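Local structure of BspA (BspA_V) (Streptococcus agalactiae serotype III, 5DZ8) at residues G51-K56 with Y79-R84; F6-Q11 with F35-D40; N95-V100 with E110-G115; H39-G44 with I149-V154. The protein is a cell wall-anchored adhesin of the antigen I/II family whose variable (V) domain, the part in this chain, probably takes part in attachment to host surfaces. One frame throughout, in Å; residues are numbered along the deposited sequence.

Interaction 1: G51-K56 with Y79-R84; sequences GKLTGK and YKYEYR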
# COMPACT_ATOMS: atom_id res chain seq x y z
N GLY A 51 -18.99 -2.29 3.32
CA GLY A 51 -18.25 -3.25 4.10
C GLY A 51 -18.93 -3.35 5.45
O GLY A 51 -19.52 -2.41 5.92
N LYS A 52 -18.88 -4.53 6.04
CA LYS A 52 -19.49 -4.82 7.30
C LYS A 52 -18.57 -5.76 8.06
O LYS A 52 -18.22 -6.83 7.56
CB LYS A 52 -20.83 -5.50 7.11
CG LYS A 52 -21.57 -5.77 8.41
CD LYS A 52 -22.60 -6.90 8.35
CE LYS A 52 -23.71 -6.58 7.41
NZ LYS A 52 -24.50 -5.45 7.95
N LEU A 53 -18.16 -5.34 9.25
CA LEU A 53 -17.41 -6.17 10.18
C LEU A 53 -18.29 -6.45 11.40
O LEU A 53 -18.70 -5.49 12.07
CB LEU A 53 -16.16 -5.43 10.65
CG LEU A 53 -15.17 -6.21 11.53
CD1 LEU A 53 -14.48 -7.34 10.76
CD2 LEU A 53 -14.11 -5.25 12.06
N THR A 54 -18.53 -7.73 11.68
CA THR A 54 -19.32 -8.18 12.81
C THR A 54 -18.44 -8.85 13.83
O THR A 54 -17.43 -9.44 13.50
CB THR A 54 -20.36 -9.22 12.38
OG1 THR A 54 -19.69 -10.21 11.58
CG2 THR A 54 -21.43 -8.55 11.51
N GLY A 55 -18.85 -8.76 15.08
CA GLY A 55 -18.09 -9.32 16.16
C GLY A 55 -18.80 -9.24 17.50
O GLY A 55 -19.93 -8.88 17.57
N LYS A 56 -18.10 -9.56 18.57
CA LYS A 56 -18.67 -9.51 19.90
C LYS A 56 -17.59 -9.32 20.92
O LYS A 56 -16.61 -10.05 20.93
CB LYS A 56 -19.36 -10.79 20.22
CG LYS A 56 -20.20 -10.68 21.48
CD LYS A 56 -20.89 -11.99 21.71
CE LYS A 56 -21.71 -11.96 22.99
NZ LYS A 56 -20.84 -11.68 24.14
N TYR A 79 -16.30 -12.08 13.94
CA TYR A 79 -17.05 -13.10 13.23
C TYR A 79 -16.81 -12.99 11.74
O TYR A 79 -16.14 -13.84 11.16
CB TYR A 79 -18.55 -12.99 13.51
CG TYR A 79 -18.99 -13.23 14.96
CD1 TYR A 79 -18.28 -14.04 15.83
CD2 TYR A 79 -20.18 -12.67 15.43
CE1 TYR A 79 -18.71 -14.24 17.13
CE2 TYR A 79 -20.64 -12.89 16.71
CZ TYR A 79 -19.89 -13.65 17.57
OH TYR A 79 -20.38 -13.83 18.82
N LYS A 80 -17.30 -11.94 11.11
CA LYS A 80 -17.26 -11.88 9.66
C LYS A 80 -16.87 -10.52 9.13
O LYS A 80 -17.16 -9.50 9.74
CB LYS A 80 -18.63 -12.25 9.08
CG LYS A 80 -18.96 -13.72 9.23
CD LYS A 80 -20.21 -14.15 8.43
CE LYS A 80 -20.72 -15.54 8.83
NZ LYS A 80 -19.61 -16.58 8.88
N TYR A 81 -16.25 -10.53 7.97
CA TYR A 81 -16.13 -9.37 7.14
C TYR A 81 -16.80 -9.61 5.80
O TYR A 81 -16.36 -10.47 5.04
CB TYR A 81 -14.68 -8.96 6.93
CG TYR A 81 -14.55 -7.70 6.09
CD1 TYR A 81 -14.96 -6.46 6.59
CD2 TYR A 81 -14.06 -7.75 4.78
CE1 TYR A 81 -14.88 -5.31 5.81
CE2 TYR A 81 -13.98 -6.60 3.99
CZ TYR A 81 -14.38 -5.39 4.51
OH TYR A 81 -14.30 -4.27 3.73
N GLU A 82 -17.80 -8.78 5.52
CA GLU A 82 -18.54 -8.82 4.31
C GLU A 82 -18.46 -7.51 3.52
O GLU A 82 -18.41 -6.40 4.12
CB GLU A 82 -20.02 -9.07 4.62
CG GLU A 82 -20.31 -10.42 5.25
CD GLU A 82 -21.62 -10.45 6.02
OE1 GLU A 82 -22.58 -9.76 5.62
OE2 GLU A 82 -21.72 -11.19 7.04
N TYR A 83 -18.48 -7.67 2.19
CA TYR A 83 -18.43 -6.60 1.27
C TYR A 83 -19.43 -6.83 0.18
O TYR A 83 -19.37 -7.84 -0.49
CB TYR A 83 -17.03 -6.44 0.69
CG TYR A 83 -16.95 -5.26 -0.28
CD1 TYR A 83 -16.84 -3.94 0.16
CD2 TYR A 83 -17.05 -5.46 -1.64
CE1 TYR A 83 -16.77 -2.89 -0.75
CE2 TYR A 83 -17.01 -4.41 -2.56
CZ TYR A 83 -16.85 -3.13 -2.12
OH TYR A 83 -16.79 -2.12 -3.06
N ARG A 84 -20.30 -5.84 0.01
CA ARG A 84 -21.37 -5.83 -0.97
C ARG A 84 -21.03 -4.79 -2.03
O ARG A 84 -21.14 -3.58 -1.79
CB ARG A 84 -22.72 -5.46 -0.31

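Interaction 2: F6-Q11 with F35-D40; sequences FDIKAQ and FEFNHD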
# COMPACT_ATOMS: atom_id res chain seq x y z
N PHE A 6 -22.30 0.49 27.47
CA PHE A 6 -21.22 -0.09 26.71
C PHE A 6 -21.24 0.52 25.32
O PHE A 6 -22.28 0.61 24.75
CB PHE A 6 -21.34 -1.63 26.61
CG PHE A 6 -20.62 -2.23 25.41
CD1 PHE A 6 -19.22 -2.20 25.32
CD2 PHE A 6 -21.32 -2.80 24.38
CE1 PHE A 6 -18.55 -2.76 24.23
CE2 PHE A 6 -20.66 -3.39 23.28
CZ PHE A 6 -19.27 -3.35 23.20
N ASP A 7 -20.11 0.94 24.79
CA ASP A 7 -20.05 1.18 23.36
C ASP A 7 -18.77 0.75 22.74
O ASP A 7 -17.77 0.52 23.43
CB ASP A 7 -20.35 2.63 22.99
CG ASP A 7 -21.66 2.77 22.10
OD1 ASP A 7 -21.90 1.94 21.10
OD2 ASP A 7 -22.42 3.72 22.41
N ILE A 8 -18.81 0.60 21.42
CA ILE A 8 -17.62 0.41 20.65
C ILE A 8 -17.68 1.32 19.45
O ILE A 8 -18.73 1.55 18.91
CB ILE A 8 -17.32 -1.08 20.35
CG1 ILE A 8 -15.92 -1.24 19.75
CG2 ILE A 8 -18.32 -1.66 19.37
CD1 ILE A 8 -15.49 -2.70 19.60
N LYS A 9 -16.53 1.85 19.08
CA LYS A 9 -16.40 2.76 17.99
C LYS A 9 -15.03 2.68 17.28
O LYS A 9 -14.11 2.06 17.76
CB LYS A 9 -16.71 4.19 18.46
CG LYS A 9 -15.75 4.83 19.41
CD LYS A 9 -16.54 5.67 20.47
CE LYS A 9 -16.19 5.29 21.93
NZ LYS A 9 -16.34 3.82 22.30
N ALA A 10 -14.93 3.33 16.15
CA ALA A 10 -13.71 3.32 15.36
C ALA A 10 -13.32 4.73 15.06
O ALA A 10 -14.16 5.56 14.67
CB ALA A 10 -13.93 2.55 14.07
N GLN A 11 -12.05 4.99 15.26
CA GLN A 11 -11.48 6.28 15.04
C GLN A 11 -10.18 6.13 14.27
O GLN A 11 -9.31 5.29 14.59
CB GLN A 11 -11.21 6.95 16.39
CG GLN A 11 -10.95 8.43 16.24
CD GLN A 11 -10.73 9.16 17.58
OE1 GLN A 11 -10.94 10.39 17.68
NE2 GLN A 11 -10.29 8.41 18.60
N PHE A 35 -21.61 -6.49 18.16
CA PHE A 35 -21.44 -5.29 17.39
C PHE A 35 -21.33 -5.53 15.92
O PHE A 35 -20.97 -6.60 15.47
CB PHE A 35 -20.23 -4.48 17.88
CG PHE A 35 -18.88 -5.12 17.56
CD1 PHE A 35 -18.31 -4.98 16.32
CD2 PHE A 35 -18.20 -5.90 18.53
CE1 PHE A 35 -17.07 -5.56 16.04
CE2 PHE A 35 -16.96 -6.47 18.25
CZ PHE A 35 -16.39 -6.32 17.01
N GLU A 36 -21.51 -4.44 15.21
CA GLU A 36 -21.42 -4.40 13.79
C GLU A 36 -21.05 -2.98 13.33
O GLU A 36 -21.81 -2.02 13.54
CB GLU A 36 -22.79 -4.80 13.26
CG GLU A 36 -22.97 -4.55 11.79
CD GLU A 36 -24.37 -4.85 11.33
OE1 GLU A 36 -25.00 -5.80 11.88
OE2 GLU A 36 -24.84 -4.12 10.40
N PHE A 37 -19.88 -2.90 12.71
CA PHE A 37 -19.45 -1.73 11.93
C PHE A 37 -19.87 -1.80 10.47
O PHE A 37 -19.64 -2.79 9.83
CB PHE A 37 -17.93 -1.63 11.95
CG PHE A 37 -17.38 -1.23 13.28
CD1 PHE A 37 -17.46 0.09 13.70
CD2 PHE A 37 -16.83 -2.17 14.13
CE1 PHE A 37 -16.97 0.45 14.93
CE2 PHE A 37 -16.29 -1.79 15.35
CZ PHE A 37 -16.35 -0.48 15.74
N ASN A 38 -20.41 -0.72 9.94
CA ASN A 38 -20.73 -0.60 8.50
C ASN A 38 -19.91 0.52 7.91
O ASN A 38 -19.84 1.54 8.49
CB ASN A 38 -22.23 -0.32 8.38
CG ASN A 38 -23.06 -1.57 8.62
OD1 ASN A 38 -23.08 -2.47 7.78
ND2 ASN A 38 -23.69 -1.68 9.78
N HIS A 39 -19.26 0.32 6.78
CA HIS A 39 -18.60 1.42 6.09
C HIS A 39 -18.95 1.52 4.57
O HIS A 39 -19.05 0.51 3.87
CB HIS A 39 -17.09 1.37 6.31
CG HIS A 39 -16.36 0.34 5.50
ND1 HIS A 39 -15.93 -0.86 6.04
CD2 HIS A 39 -15.91 0.35 4.22
CE1 HIS A 39 -15.25 -1.54 5.12
NE2 HIS A 39 -15.24 -0.83 4.01
N ASP A 40 -19.13 2.76 4.11
CA ASP A 40 -19.30 3.09 2.68
C ASP A 40 -17.95 3.15 2.01
O ASP A 40 -17.06 3.83 2.50
CB ASP A 40 -19.95 4.46 2.53
CG ASP A 40 -21.45 4.42 2.66
OD1 ASP A 40 -21.97 3.47 3.29
OD2 ASP A 40 -22.11 5.34 2.12

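Interaction 3: N95-V100 with E110-G115; sequences NIVFRV and EKAHNG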
# COMPACT_ATOMS: atom_id res chain seq x y z
N ASN A 95 -6.68 -0.70 -5.90
CA ASN A 95 -7.17 -1.84 -5.18
C ASN A 95 -7.35 -1.50 -3.74
O ASN A 95 -6.80 -0.52 -3.27
CB ASN A 95 -6.24 -3.02 -5.31
CG ASN A 95 -6.38 -3.66 -6.66
OD1 ASN A 95 -7.51 -3.99 -7.10
ND2 ASN A 95 -5.26 -3.82 -7.35
N ILE A 96 -8.17 -2.29 -3.06
CA ILE A 96 -8.52 -2.08 -1.68
C ILE A 96 -7.86 -3.16 -0.86
O ILE A 96 -7.79 -4.30 -1.28
CB ILE A 96 -10.03 -2.12 -1.51
CG1 ILE A 96 -10.66 -1.06 -2.42
CG2 ILE A 96 -10.42 -1.87 -0.06
CD1 ILE A 96 -12.07 -1.39 -2.87
N VAL A 97 -7.36 -2.79 0.29
CA VAL A 97 -6.88 -3.76 1.25
C VAL A 97 -7.55 -3.49 2.60
O VAL A 97 -7.47 -2.39 3.11
CB VAL A 97 -5.35 -3.72 1.42
CG1 VAL A 97 -4.90 -4.86 2.34
CG2 VAL A 97 -4.68 -3.86 0.06
N PHE A 98 -8.19 -4.50 3.16
CA PHE A 98 -8.78 -4.41 4.46
C PHE A 98 -8.00 -5.32 5.38
O PHE A 98 -7.74 -6.49 5.03
CB PHE A 98 -10.26 -4.82 4.41
CG PHE A 98 -10.97 -4.60 5.73
CD1 PHE A 98 -11.51 -3.36 6.04
CD2 PHE A 98 -11.05 -5.60 6.65
CE1 PHE A 98 -12.15 -3.15 7.26
CE2 PHE A 98 -11.66 -5.40 7.87
CZ PHE A 98 -12.21 -4.16 8.18
N ARG A 99 -7.60 -4.79 6.54
CA ARG A 99 -6.89 -5.57 7.54
C ARG A 99 -7.46 -5.34 8.93
O ARG A 99 -7.86 -4.26 9.27
CB ARG A 99 -5.41 -5.25 7.66
CG ARG A 99 -4.56 -5.39 6.42
CD ARG A 99 -3.06 -5.34 6.80
NE ARG A 99 -2.27 -5.13 5.59
CZ ARG A 99 -2.16 -3.97 4.94
NH1 ARG A 99 -2.77 -2.87 5.36
NH2 ARG A 99 -1.45 -3.91 3.82
N VAL A 100 -7.38 -6.38 9.73
CA VAL A 100 -7.62 -6.30 11.15
C VAL A 100 -6.35 -6.76 11.82
O VAL A 100 -5.71 -7.72 11.41
CB VAL A 100 -8.80 -7.22 11.58
CG1 VAL A 100 -9.05 -7.14 13.04
CG2 VAL A 100 -10.04 -6.88 10.79
N GLU A 110 -6.45 -10.21 6.47
CA GLU A 110 -6.10 -9.35 5.36
C GLU A 110 -6.86 -9.77 4.13
O GLU A 110 -6.91 -10.92 3.80
CB GLU A 110 -4.61 -9.42 5.08
CG GLU A 110 -4.22 -8.41 4.02
CD GLU A 110 -2.71 -8.18 3.92
OE1 GLU A 110 -1.96 -8.13 4.94
OE2 GLU A 110 -2.28 -8.05 2.78
N LYS A 111 -7.42 -8.81 3.43
CA LYS A 111 -8.14 -9.09 2.22
C LYS A 111 -7.93 -7.96 1.24
O LYS A 111 -8.32 -6.80 1.49
CB LYS A 111 -9.61 -9.20 2.56
CG LYS A 111 -10.51 -9.43 1.37
CD LYS A 111 -10.42 -10.85 0.82
CE LYS A 111 -11.36 -10.92 -0.38
NZ LYS A 111 -11.54 -12.31 -0.79
N ALA A 112 -7.33 -8.32 0.12
CA ALA A 112 -7.04 -7.41 -0.95
C ALA A 112 -8.07 -7.71 -2.04
O ALA A 112 -8.34 -8.86 -2.33
CB ALA A 112 -5.64 -7.66 -1.44
N HIS A 113 -8.69 -6.68 -2.61
CA HIS A 113 -9.73 -6.87 -3.61
C HIS A 113 -9.92 -5.57 -4.38
O HIS A 113 -9.44 -4.51 -3.93
CB HIS A 113 -11.06 -7.36 -2.95
CG HIS A 113 -11.70 -6.36 -2.03
ND1 HIS A 113 -12.82 -5.64 -2.37
CD2 HIS A 113 -11.35 -5.94 -0.80
CE1 HIS A 113 -13.16 -4.85 -1.37
NE2 HIS A 113 -12.27 -5.00 -0.41
N ASN A 114 -10.62 -5.65 -5.52
CA ASN A 114 -10.83 -4.53 -6.44
C ASN A 114 -12.17 -3.79 -6.22
O ASN A 114 -12.48 -2.83 -6.94
CB ASN A 114 -10.76 -5.00 -7.88
CG ASN A 114 -11.90 -5.95 -8.25
OD1 ASN A 114 -13.00 -5.96 -7.64
ND2 ASN A 114 -11.63 -6.80 -9.21
N GLY A 115 -12.98 -4.28 -5.30
CA GLY A 115 -14.18 -3.59 -4.88
C GLY A 115 -15.39 -3.80 -5.79
O GLY A 115 -16.45 -3.22 -5.53

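Interaction 4: H39-G44 with I149-V154; sequences HDMIDG and IHDDWV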
# COMPACT_ATOMS: atom_id res chain seq x y z
N HIS A 39 -19.26 0.32 6.78
CA HIS A 39 -18.60 1.42 6.09
C HIS A 39 -18.95 1.52 4.57
O HIS A 39 -19.05 0.51 3.87
CB HIS A 39 -17.09 1.37 6.31
CG HIS A 39 -16.36 0.34 5.50
ND1 HIS A 39 -15.93 -0.86 6.04
CD2 HIS A 39 -15.91 0.35 4.22
CE1 HIS A 39 -15.25 -1.54 5.12
NE2 HIS A 39 -15.24 -0.83 4.01
N ASP A 40 -19.13 2.76 4.11
CA ASP A 40 -19.30 3.09 2.68
C ASP A 40 -17.95 3.15 2.01
O ASP A 40 -17.06 3.83 2.50
CB ASP A 40 -19.95 4.46 2.53
CG ASP A 40 -21.45 4.42 2.66
OD1 ASP A 40 -21.97 3.47 3.29
OD2 ASP A 40 -22.11 5.34 2.12
N MSE A 41 -17.79 2.48 0.88
CA MSE A 41 -16.56 2.53 0.10
C MSE A 41 -16.73 3.43 -1.11
O MSE A 41 -17.64 3.19 -1.93
CB MSE A 41 -16.22 1.11 -0.35
CG MSE A 41 -14.77 0.99 -0.82
SE MSE A 41 -13.58 1.13 0.75
CE MSE A 41 -13.77 -0.79 1.10
N ILE A 42 -15.84 4.43 -1.23
CA ILE A 42 -15.90 5.58 -2.16
C ILE A 42 -14.75 5.45 -3.15
O ILE A 42 -13.63 5.18 -2.74
CB ILE A 42 -15.69 6.92 -1.38
CG1 ILE A 42 -16.65 7.06 -0.20
CG2 ILE A 42 -15.85 8.14 -2.29
CD1 ILE A 42 -18.12 7.01 -0.57
N ASP A 43 -14.98 5.72 -4.44
CA ASP A 43 -13.98 5.47 -5.51
C ASP A 43 -13.21 6.60 -6.29
O ASP A 43 -12.63 6.28 -7.33
CB ASP A 43 -14.64 4.53 -6.53
CG ASP A 43 -15.52 5.27 -7.55
OD1 ASP A 43 -15.93 6.42 -7.26
OD2 ASP A 43 -15.79 4.71 -8.65
N GLY A 44 -13.17 7.88 -5.91
CA GLY A 44 -14.09 8.58 -5.04
C GLY A 44 -14.89 9.61 -5.84
O GLY A 44 -14.83 10.79 -5.57
N ILE A 149 -7.70 -1.50 12.66
CA ILE A 149 -8.28 -1.68 11.34
C ILE A 149 -7.55 -0.84 10.29
O ILE A 149 -7.24 0.33 10.56
CB ILE A 149 -9.74 -1.22 11.28
CG1 ILE A 149 -10.60 -2.03 12.24
CG2 ILE A 149 -10.32 -1.44 9.89
CD1 ILE A 149 -11.85 -1.29 12.69
N HIS A 150 -7.30 -1.45 9.13
CA HIS A 150 -6.73 -0.77 7.96
C HIS A 150 -7.70 -0.91 6.79
O HIS A 150 -8.15 -1.98 6.44
CB HIS A 150 -5.35 -1.30 7.52
CG HIS A 150 -4.28 -1.20 8.56
ND1 HIS A 150 -3.07 -1.87 8.46
CD2 HIS A 150 -4.22 -0.52 9.73
CE1 HIS A 150 -2.33 -1.60 9.52
NE2 HIS A 150 -3.00 -0.78 10.30
N ASP A 151 -8.03 0.20 6.17
CA ASP A 151 -8.88 0.16 5.02
C ASP A 151 -8.28 1.10 4.00
O ASP A 151 -8.56 2.30 4.01
CB ASP A 151 -10.28 0.57 5.42
CG ASP A 151 -11.26 0.46 4.28
OD1 ASP A 151 -11.22 -0.56 3.50
OD2 ASP A 151 -12.08 1.41 4.20
N ASP A 152 -7.44 0.52 3.13
CA ASP A 152 -6.50 1.26 2.32
C ASP A 152 -6.83 1.15 0.83
O ASP A 152 -7.32 0.11 0.37
CB ASP A 152 -5.10 0.73 2.65
CG ASP A 152 -4.69 1.06 4.09
OD1 ASP A 152 -5.45 1.81 4.76
OD2 ASP A 152 -3.63 0.58 4.59
N TRP A 153 -6.58 2.23 0.11
CA TRP A 153 -6.54 2.25 -1.37
C TRP A 153 -5.09 2.10 -1.85
O TRP A 153 -4.22 2.87 -1.45
CB TRP A 153 -7.14 3.57 -1.93
CG TRP A 153 -8.63 3.57 -2.06
CD1 TRP A 153 -9.53 4.25 -1.26
CD2 TRP A 153 -9.43 2.84 -3.02
NE1 TRP A 153 -10.82 3.98 -1.68
CE2 TRP A 153 -10.78 3.13 -2.75
CE3 TRP A 153 -9.13 1.97 -4.06
CZ2 TRP A 153 -11.82 2.61 -3.51
CZ3 TRP A 153 -10.16 1.44 -4.82
CH2 TRP A 153 -11.49 1.76 -4.53
N VAL A 154 -4.82 1.11 -2.70
CA VAL A 154 -3.48 0.85 -3.23
C VAL A 154 -3.44 1.09 -4.73
O VAL A 154 -4.24 0.53 -5.45
CB VAL A 154 -3.06 -0.59 -2.94
CG1 VAL A 154 -1.67 -0.87 -3.50
CG2 VAL A 154 -3.08 -0.80 -1.43

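Interaction 1: G51-K56 with Y79-R84
Thr-54 holds its OG1 between its own backbone N and carbonyl carbon (chi1 49°), facing Tyr-79 and Lys-80 of the opposite strand, where Tyr-79 sets its CG beside its own N (chi1 -64°), the ring extending over Gly-55. The hydroxyl oxygen accepts the N-H of Lys-80 at 3.0 Å from N to OG1. The carbonyl oxygen of Thr-54 takes the N-H of Tyr-79 (N to O 2.9 Å), the donor standing well off the carbonyl plane, and it has a weak second bond from Lys-80 N. Two residues thus face one, a classic beta bulge in the antiparallel hairpin of strands 47-63 and 69-85, inside the six-stranded sheet. One face of the Tyr-79 ring lies over Gly-55, with CA 4.0 Å from CD2, while Lys-56 runs alongside and brings CD within 3.5 Å of Tyr-79 OH. The amine of Lys-56 goes on to Asp-32 O and Asn-58. Beyond the bulge the pairing is regular: Lys-52 and Glu-82 exchange two backbone bonds, Lys-52 N to Glu-82 O being 2.7 Å. Their side chains lie side by side, but the Lys-52 chain bends at both outer torsions and gives its amine to Glu-36. On the other face, Leu-53 crosses Tyr-81 at about a right angle, CD1 to CB 4.2 Å, and the Tyr-81 ring stacks on Phe-98 of the second sheet.

Interaction 2: F6-Q11 with F35-D40
The Phe-35 ring carries Ile-8 CD1 over one face, displaced toward the rim, whereas the Phe-37 ring presents its edge to the backbone of strand 6-11. Lys-9 CA lies in the plane of that second ring, and Lys-9 C is 3.8 Å from Phe-37 CZ. Ile-8 touches both phenylalanines, with different branches. Its CG2 packs on Phe-35 CB at 3.7 Å, and its CG1, anti to the backbone N (chi1 -170°), meets Phe-37 CZ at 4.1 Å, the two side chains crossing at about a right angle. Further along, the methyl CB of Ala-10 touches Phe-37 CE1 at 3.8 Å. Strands 4-12 and 34-42 are next-but-one neighbours in the antiparallel sheet, running the same way, the axes of the short segments inclined at 27° and 8.5 Å apart at their closest. Strand 25-29 fills the place between them, and Ile-8 and Phe-37 both also rest on its Ala-27. Strand 4-12 is outermost within the chain, yet residues 6-11 pair antiparallel with a strand of the second subunit, which continues the sheet; Ile-8 also packs on Val-163 of that subunit. No hydrogen bond joins 6-11 to 35-40. Aliphatic and aromatic carbon surfaces bridge the intervening strand on one side of the sheet, so the contact rests on dispersion and the hydrophobic effect, with its main residues buried.

Interaction 3: N95-V100 with E110-G115
Ile-96 N donates to His-113 O at 2.7 Å, and the donor sits nearly along the C=O axis. His-113 N returns the bond to Ile-96 O, and Phe-98 and Lys-111 form a second such pair, with Phe-98 N 2.8 Å from Lys-111 O. This is the antiparallel hairpin of strands 94-101 and 107-113, at one margin of the three-stranded sheet. The Phe-98 and His-113 side chains face the six-stranded sheet, where they meet Tyr-81 and Tyr-83. His-113 keeps its ring between its own N and carbonyl carbon (chi1 65°), which lays one face against Ile-96: CB stands 4.1 Å from the ring centroid in a CH-pi contact. Ile-96 CD1 packs on CA of Gly-115, just past the end of strand 107-113, at 3.7 Å, and Gly-115 N makes a weak bond to His-113 ND1. On the opposite side of the sheet Arg-99 and Glu-110 run side by side. Arg-99 NE reaches Glu-110 OE1 at 3.1 Å in a salt bridge whose hydrogen bond is weak. The oxygen comes to the edge of the guanidinium near its plane, but the carboxylate is turned almost perpendicular, so the two groups do not form a paired, two-bond bridge. Val-97 CG1 covers the centre of one guanidinium face, and NH1 has weak partners in His-150 and Asp-152. The arginine charge is thus probably offset mainly by Glu-110, with weaker help from Asp-152, while the backbone bonds supply the firm part of the pairing.

Interaction 4: H39-G44 with I149-V154
Trp-153 and Asp-151 reach from strand 144-167 to Met-41, Ile-42 and His-39 on strand 34-42, across the interior of a beta sandwich whose six- and three-stranded sheets face each other here. The axes of 39-42 and 149-154 run nearly parallel, 10.0 Å apart at their closest, a spacing bridged by side chains. Trp-153 NE1 makes a weak, strongly bent bond to Ile-42 O at 3.2 Å, and Trp-153 CZ2 lies equally near that oxygen. Met-41, present as selenomethionine, bends at its second and third torsions (71° and 86°), bringing its selenium obliquely to the five-membered ring of Trp-153, 5.3 Å from the centroid, a Met-aromatic contact. From the other direction the carboxylate of Asp-151 approaches the same side chain and sets OD2 over one face of the His-39 imidazole, 3.9 Å from NE2. That nearness would tend to favour a positively charged ring, though no hydrogen bond joins the two. In the next shell, Ile-48 and Ile-96 pack against the indole. Asp-43 holds the turn after strand 34-42 through Val-45 N, Lys-46 and Ala-90 N, ahead of a cis peptide to Gly-44. Strand 144-167 is in turn bound to a strand of the second subunit, where Asp-152 bonds to Thr-157 and His-158 of that chain. Met-41 CE lies in the plane of the His-39 ring, at its edge, and 3.5 Å from Asp-151 OD1.

From the N terminus, interaction 2 closes first, joining strand 4-12 to strand 34-42 across strand 25-29. The same strand 34-42 then opens interaction 4, which shares His-39 and Asp-40 with it and closes a loop of about a hundred residues on strand 144-167. Two hairpin contacts nest in series inside that loop: interaction 1 in the six-stranded sheet, then interaction 3 in the three-stranded one. Residues 35-40 lie beside 51-56 in the first sheet, while 95-100 lie beside 149-154 in the second. Interaction 4 therefore ties the sheets together, and Tyr-83 OH to Gly-115 O adds a hydrogen bond between the two hairpins.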